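Local coordinates for protein phenylalanine--tRNA ligase beta subunit (Pyrococcus horikoshii, PDB 2CXI) that joins with the alpha subunit in the tetrameric ligase that uses ATP to attach phenylalanine to tRNA(Phe), this fragment including the amino acid-editing domain, at residues 163-168 / 174-179; 178-183 / 213-218. All blocks are in the same frame, centred on the assembly; numbering follows the deposited sequence.

Interaction 1. Residues 163-168 / 174-179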
loop_
_atom_site.group_PDB
_atom_site.type_symbol
_atom_site.label_atom_id
_atom_site.label_comp_id
_atom_site.label_asym_id
_atom_site.label_seq_id
_atom_site.Cartn_x
_atom_site.Cartn_y
_atom_site.Cartn_z
ATOM N N GLU A 163 12.750 -1.699 24.479
ATOM C CA GLU A 163 13.099 -2.016 23.072
ATOM C C GLU A 163 14.585 -2.350 22.936
ATOM O O GLU A 163 15.419 -1.849 23.690
ATOM C CB GLU A 163 12.760 -0.867 22.104
ATOM C CG GLU A 163 11.289 -0.547 21.901
ATOM C CD GLU A 163 10.445 -1.727 21.432
ATOM O OE1 GLU A 163 10.936 -2.555 20.629
ATOM O OE2 GLU A 163 9.264 -1.819 21.862
ATOM N N LYS A 164 14.913 -3.185 21.946
ATOM C CA LYS A 164 16.278 -3.662 21.766
ATOM C C LYS A 164 16.790 -3.424 20.354
ATOM O O LYS A 164 16.032 -3.482 19.390
ATOM C CB LYS A 164 16.364 -5.184 22.029
ATOM C CG LYS A 164 16.033 -5.627 23.440
ATOM C CD LYS A 164 16.597 -7.076 23.633
ATOM C CE LYS A 164 15.756 -7.895 24.604
ATOM N NZ LYS A 164 15.948 -9.374 24.352
ATOM N N PHE A 165 18.103 -3.209 20.249
ATOM C CA PHE A 165 18.843 -3.326 18.984
ATOM C C PHE A 165 20.329 -3.405 19.341
ATOM O O PHE A 165 20.700 -3.131 20.483
ATOM C CB PHE A 165 18.519 -2.152 18.021
ATOM C CG PHE A 165 19.190 -0.806 18.382
ATOM C CD1 PHE A 165 18.641 0.034 19.363
ATOM C CD2 PHE A 165 20.305 -0.355 17.652
ATOM C CE1 PHE A 165 19.230 1.292 19.677
ATOM C CE2 PHE A 165 20.933 0.869 17.959
ATOM C CZ PHE A 165 20.375 1.718 18.981
ATOM N N ALA A 166 21.162 -3.780 18.372
ATOM C CA ALA A 166 22.605 -3.896 18.568
ATOM C C ALA A 166 23.216 -2.571 18.163
ATOM O O ALA A 166 23.198 -2.232 16.958
ATOM C CB ALA A 166 23.188 -5.028 17.685
ATOM N N PRO A 167 23.739 -1.819 19.135
ATOM C CA PRO A 167 24.354 -0.519 18.809
ATOM C C PRO A 167 25.711 -0.745 18.138
ATOM O O PRO A 167 26.291 -1.836 18.253
ATOM C CB PRO A 167 24.465 0.183 20.173
ATOM C CG PRO A 167 24.666 -0.991 21.178
ATOM C CD PRO A 167 23.837 -2.144 20.582
ATOM N N LEU A 168 26.162 0.256 17.387
ATOM C CA LEU A 168 27.436 0.243 16.697
ATOM C C LEU A 168 28.565 -0.217 17.629
ATOM O O LEU A 168 28.759 0.346 18.715
ATOM C CB LEU A 168 27.780 1.642 16.183
ATOM C CG LEU A 168 29.105 1.769 15.431
ATOM C CD1 LEU A 168 28.951 1.320 14.008
ATOM C CD2 LEU A 168 29.622 3.201 15.479
HETATM N N MSE A 174 20.754 -5.104 22.779
HETATM C CA MSE A 174 20.612 -4.711 24.176
HETATM C C MSE A 174 19.407 -3.797 24.280
HETATM O O MSE A 174 19.059 -3.138 23.297
HETATM C CB MSE A 174 21.817 -3.896 24.610
HETATM C CG MSE A 174 23.088 -4.671 24.726
HETATM SE SE MSE A 174 24.510 -3.333 25.059
HETATM C CE MSE A 174 25.901 -4.643 25.676
ATOM N N THR A 175 18.791 -3.706 25.459
ATOM C CA THR A 175 17.720 -2.735 25.643
ATOM C C THR A 175 18.277 -1.315 25.518
ATOM O O THR A 175 19.486 -1.062 25.710
ATOM C CB THR A 175 17.004 -2.861 27.018
ATOM O OG1 THR A 175 17.888 -2.423 28.041
ATOM C CG2 THR A 175 16.679 -4.302 27.372
ATOM N N LEU A 176 17.392 -0.393 25.210
ATOM C CA LEU A 176 17.754 1.006 25.129
ATOM C C LEU A 176 18.393 1.468 26.426
ATOM O O LEU A 176 19.388 2.161 26.418
ATOM C CB LEU A 176 16.511 1.848 24.810
ATOM C CG LEU A 176 16.104 2.030 23.357
ATOM C CD1 LEU A 176 16.542 0.923 22.373
ATOM C CD2 LEU A 176 14.675 2.440 23.222
ATOM N N GLU A 177 17.795 1.059 27.536
ATOM C CA GLU A 177 18.346 1.259 28.859
ATOM C C GLU A 177 19.799 0.789 29.009
ATOM O O GLU A 177 20.659 1.550 29.455
ATOM C CB GLU A 177 17.430 0.560 29.877
ATOM C CG GLU A 177 16.450 1.510 30.498
ATOM C CD GLU A 177 17.188 2.662 31.150
ATOM O OE1 GLU A 177 16.968 3.825 30.745
ATOM O OE2 GLU A 177 18.037 2.382 32.029
ATOM N N GLU A 178 20.071 -0.450 28.592
ATOM C CA GLU A 178 21.410 -1.028 28.654
ATOM C C GLU A 178 22.392 -0.273 27.776
ATOM O O GLU A 178 23.566 -0.152 28.129
ATOM C CB GLU A 178 21.401 -2.501 28.243
ATOM C CG GLU A 178 20.561 -3.366 29.167
ATOM C CD GLU A 178 20.521 -4.832 28.761
ATOM O OE1 GLU A 178 20.361 -5.158 27.552
ATOM O OE2 GLU A 178 20.613 -5.668 29.689
ATOM N N ILE A 179 21.923 0.202 26.620
ATOM C CA ILE A 179 22.795 0.986 25.740
ATOM C C ILE A 179 23.223 2.288 26.420
ATOM O O ILE A 179 24.408 2.634 26.409
ATOM C CB ILE A 179 22.127 1.247 24.362
ATOM C CG1 ILE A 179 21.801 -0.091 23.639
ATOM C CG2 ILE A 179 23.040 2.118 23.489
ATOM C CD1 ILE A 179 20.950 0.093 22.305
#
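F165 carries its ring with CG lodged between the backbone N and the carbonyl carbon (chi1 76°), while I179 sets CG1 beside its own backbone N (chi1 -60°) and extends from there; together these torsions bring the tip of I179 over the ring. The setting is a short beta hairpin, strands 164-165 and 174-175, running straight into helix 176-182 within the B3/4 domain. I179 CD1 sits over one face of the phenyl group, 3.4 Å from F165 CE1, whereas L176 CD1 approaches at the ring edge, in plane, 3.8 Å from F165 CD1. A flat aromatic suits this site because it offers a face to one aliphatic residue and an edge to another. P167 extends the apolar surface past the strand, its CG 3.9 Å from I179 CG1. M212, from strand 209-212, also touches F165, L176 and I179.

The backbones hold the hairpin in register. F165 and M174 (a selenomethionine) form a hydrogen-bonded antiparallel pair: F165 N donates to M174 O over 3.2 Å, and M174 N returns to F165 O over 3.0 Å. K164 and T175 form the adjacent non-hydrogen-bonded pair. L176 N, in the first turn of the helix, gives its hydrogen to E163 O (2.9 Å).

T175 and E178 make a capping box, threonine and glutamate each having an acceptor of the right reach. E178 N donates to T175 OG1 over 3.0 Å; in return T175 N reaches E178 OE1, also at 3.0 Å, on the anti side and 27° out of the carboxylate plane.

Interaction 2. Residues 178-183 / 213-218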
loop_
_atom_site.group_PDB
_atom_site.type_symbol
_atom_site.label_atom_id
_atom_site.label_comp_id
_atom_site.label_asym_id
_atom_site.label_seq_id
_atom_site.Cartn_x
_atom_site.Cartn_y
_atom_site.Cartn_z
ATOM N N GLU A 178 20.071 -0.450 28.592
ATOM C CA GLU A 178 21.410 -1.028 28.654
ATOM C C GLU A 178 22.392 -0.273 27.776
ATOM O O GLU A 178 23.566 -0.152 28.129
ATOM C CB GLU A 178 21.401 -2.501 28.243
ATOM C CG GLU A 178 20.561 -3.366 29.167
ATOM C CD GLU A 178 20.521 -4.832 28.761
ATOM O OE1 GLU A 178 20.361 -5.158 27.552
ATOM O OE2 GLU A 178 20.613 -5.668 29.689
ATOM N N ILE A 179 21.923 0.202 26.620
ATOM C CA ILE A 179 22.795 0.986 25.740
ATOM C C ILE A 179 23.223 2.288 26.420
ATOM O O ILE A 179 24.408 2.634 26.409
ATOM C CB ILE A 179 22.127 1.247 24.362
ATOM C CG1 ILE A 179 21.801 -0.091 23.639
ATOM C CG2 ILE A 179 23.040 2.118 23.489
ATOM C CD1 ILE A 179 20.950 0.093 22.305
ATOM N N LEU A 180 22.268 3.013 27.016
ATOM C CA LEU A 180 22.600 4.258 27.755
ATOM C C LEU A 180 23.621 4.002 28.858
ATOM O O LEU A 180 24.535 4.797 29.071
ATOM C CB LEU A 180 21.355 4.914 28.332
ATOM C CG LEU A 180 20.349 5.473 27.319
ATOM C CD1 LEU A 180 19.469 6.470 27.994
ATOM C CD2 LEU A 180 21.077 6.150 26.144
ATOM N N GLU A 181 23.483 2.856 29.518
ATOM C CA GLU A 181 24.375 2.458 30.613
ATOM C C GLU A 181 25.757 1.997 30.141
ATOM O O GLU A 181 26.768 2.463 30.639
ATOM C CB GLU A 181 23.667 1.359 31.420
ATOM C CG GLU A 181 24.313 0.989 32.736
ATOM C CD GLU A 181 23.926 -0.421 33.193
ATOM O OE1 GLU A 181 22.885 -0.967 32.722
ATOM O OE2 GLU A 181 24.681 -0.998 34.021
ATOM N N LYS A 182 25.798 1.103 29.159
ATOM C CA LYS A 182 27.030 0.412 28.748
ATOM C C LYS A 182 27.810 1.016 27.579
ATOM O O LYS A 182 29.034 0.908 27.534
ATOM C CB LYS A 182 26.701 -1.042 28.362
ATOM C CG LYS A 182 26.174 -1.867 29.518
ATOM C CD LYS A 182 27.309 -2.155 30.513
ATOM C CE LYS A 182 26.864 -1.891 31.936
ATOM N NZ LYS A 182 25.729 -2.801 32.302
ATOM N N HIS A 183 27.113 1.568 26.591
ATOM C CA HIS A 183 27.795 2.102 25.414
ATOM C C HIS A 183 28.514 3.403 25.764
ATOM O O HIS A 183 27.975 4.248 26.478
ATOM C CB HIS A 183 26.799 2.358 24.267
ATOM C CG HIS A 183 27.455 2.432 22.935
ATOM N ND1 HIS A 183 28.196 3.519 22.536
ATOM C CD2 HIS A 183 27.534 1.529 21.931
ATOM C CE1 HIS A 183 28.698 3.289 21.335
ATOM N NE2 HIS A 183 28.310 2.090 20.943
ATOM N N PRO A 213 18.530 8.419 18.116
ATOM C CA PRO A 213 18.999 9.816 18.272
ATOM C C PRO A 213 18.866 10.303 19.734
ATOM O O PRO A 213 17.905 9.919 20.430
ATOM C CB PRO A 213 18.080 10.607 17.346
ATOM C CG PRO A 213 17.628 9.590 16.296
ATOM C CD PRO A 213 17.441 8.307 17.134
ATOM N N PRO A 214 19.796 11.116 20.226
ATOM C CA PRO A 214 21.019 11.532 19.537
ATOM C C PRO A 214 22.238 10.763 20.040
ATOM O O PRO A 214 23.328 11.350 20.196
ATOM C CB PRO A 214 21.150 12.999 20.002
ATOM C CG PRO A 214 20.675 12.946 21.467
ATOM C CD PRO A 214 19.638 11.812 21.520
ATOM N N ILE A 215 22.062 9.466 20.281
ATOM C CA ILE A 215 23.016 8.639 21.033
ATOM C C ILE A 215 23.961 7.819 20.141
ATOM O O ILE A 215 25.167 8.035 20.163
ATOM C CB ILE A 215 22.247 7.712 22.020
ATOM C CG1 ILE A 215 21.323 8.536 22.960
ATOM C CG2 ILE A 215 23.249 6.794 22.829
ATOM C CD1 ILE A 215 22.059 9.641 23.839
ATOM N N ILE A 216 23.419 6.919 19.320
ATOM C CA ILE A 216 24.255 5.999 18.540
ATOM C C ILE A 216 23.432 5.370 17.417
ATOM O O ILE A 216 22.224 5.145 17.575
ATOM C CB ILE A 216 24.820 4.862 19.480
ATOM C CG1 ILE A 216 25.958 4.058 18.811
ATOM C CG2 ILE A 216 23.685 3.987 20.085
ATOM C CD1 ILE A 216 27.212 4.910 18.613
ATOM N N ASN A 217 24.117 5.065 16.320
ATOM C CA ASN A 217 23.568 4.292 15.228
ATOM C C ASN A 217 23.651 2.776 15.482
ATOM O O ASN A 217 24.360 2.305 16.405
ATOM C CB ASN A 217 24.230 4.689 13.870
ATOM C CG ASN A 217 25.760 4.601 13.886
ATOM O OD1 ASN A 217 26.414 4.799 14.930
ATOM N ND2 ASN A 217 26.344 4.358 12.716
ATOM N N SER A 218 22.957 2.004 14.657
ATOM C CA SER A 218 23.010 0.569 14.822
ATOM C C SER A 218 24.252 -0.065 14.163
ATOM O O SER A 218 24.861 0.489 13.216
ATOM C CB SER A 218 21.751 -0.060 14.275
ATOM O OG SER A 218 21.835 -0.052 12.882
#
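H183 and I216 meet through a CH-pi contact: I216 CG1 lies over one face of the imidazole, 4.0 Å from its centroid and 27° off the ring normal. The two side chains come from opposite directions, and I216 CD1 reaches past the CE1 side of the ring, 3.5 Å from H183 CE1. This follows from the first torsion of I216 (-167°), which sends CG1 toward the histidine and leaves CG2 for the helix.

Purely apolar contacts complete the interface. I216 CG2 rests 3.9 Å from I179 CG2, and next along the helix the side chain of L180 crosses that of I215 at about a right angle, L180 CD2 4.0 Å from I215 CG1. An isoleucine suits position 216 because its two branches serve different partners, whereas I215 puts both against L180 CD2. An alanine in place of I216 would probably leave the H183 face without its aliphatic partner and open a gap beside I179.

H183 makes its polar bonds outside these segments: NE2 to the carbonyl of L168, and ND1 to K185 N as a cap on helix 184-189. Histidine fits, offering a donor, an acceptor and a flat face at once; the pairing is consistent with a neutral ring protonated on NE2.

I215 and I216 can both turn to the helix because together they face the single residue M212 on the neighbouring strand, the arrangement of a classic beta bulge.

In the fold
From the N terminus, the chain first runs through 163-168, turns over five residues and returns as 174-179, so interaction 1 closes a tight hairpin. It then continues along helix 176-182, passes through helix 184-189 and strands 199-204 and 209-212, and comes back at 213-218, where interaction 2 closes a loop of 29 residues. The two loops follow one another and share E178 and I179 rather than nesting. They also meet directly: L168 N probably hydrogen-bonds to N217 O (2.9 Å), and F165 packs on S218. The helix is thus tied to the hairpin and to the large mixed sheet through its short strand 216-217.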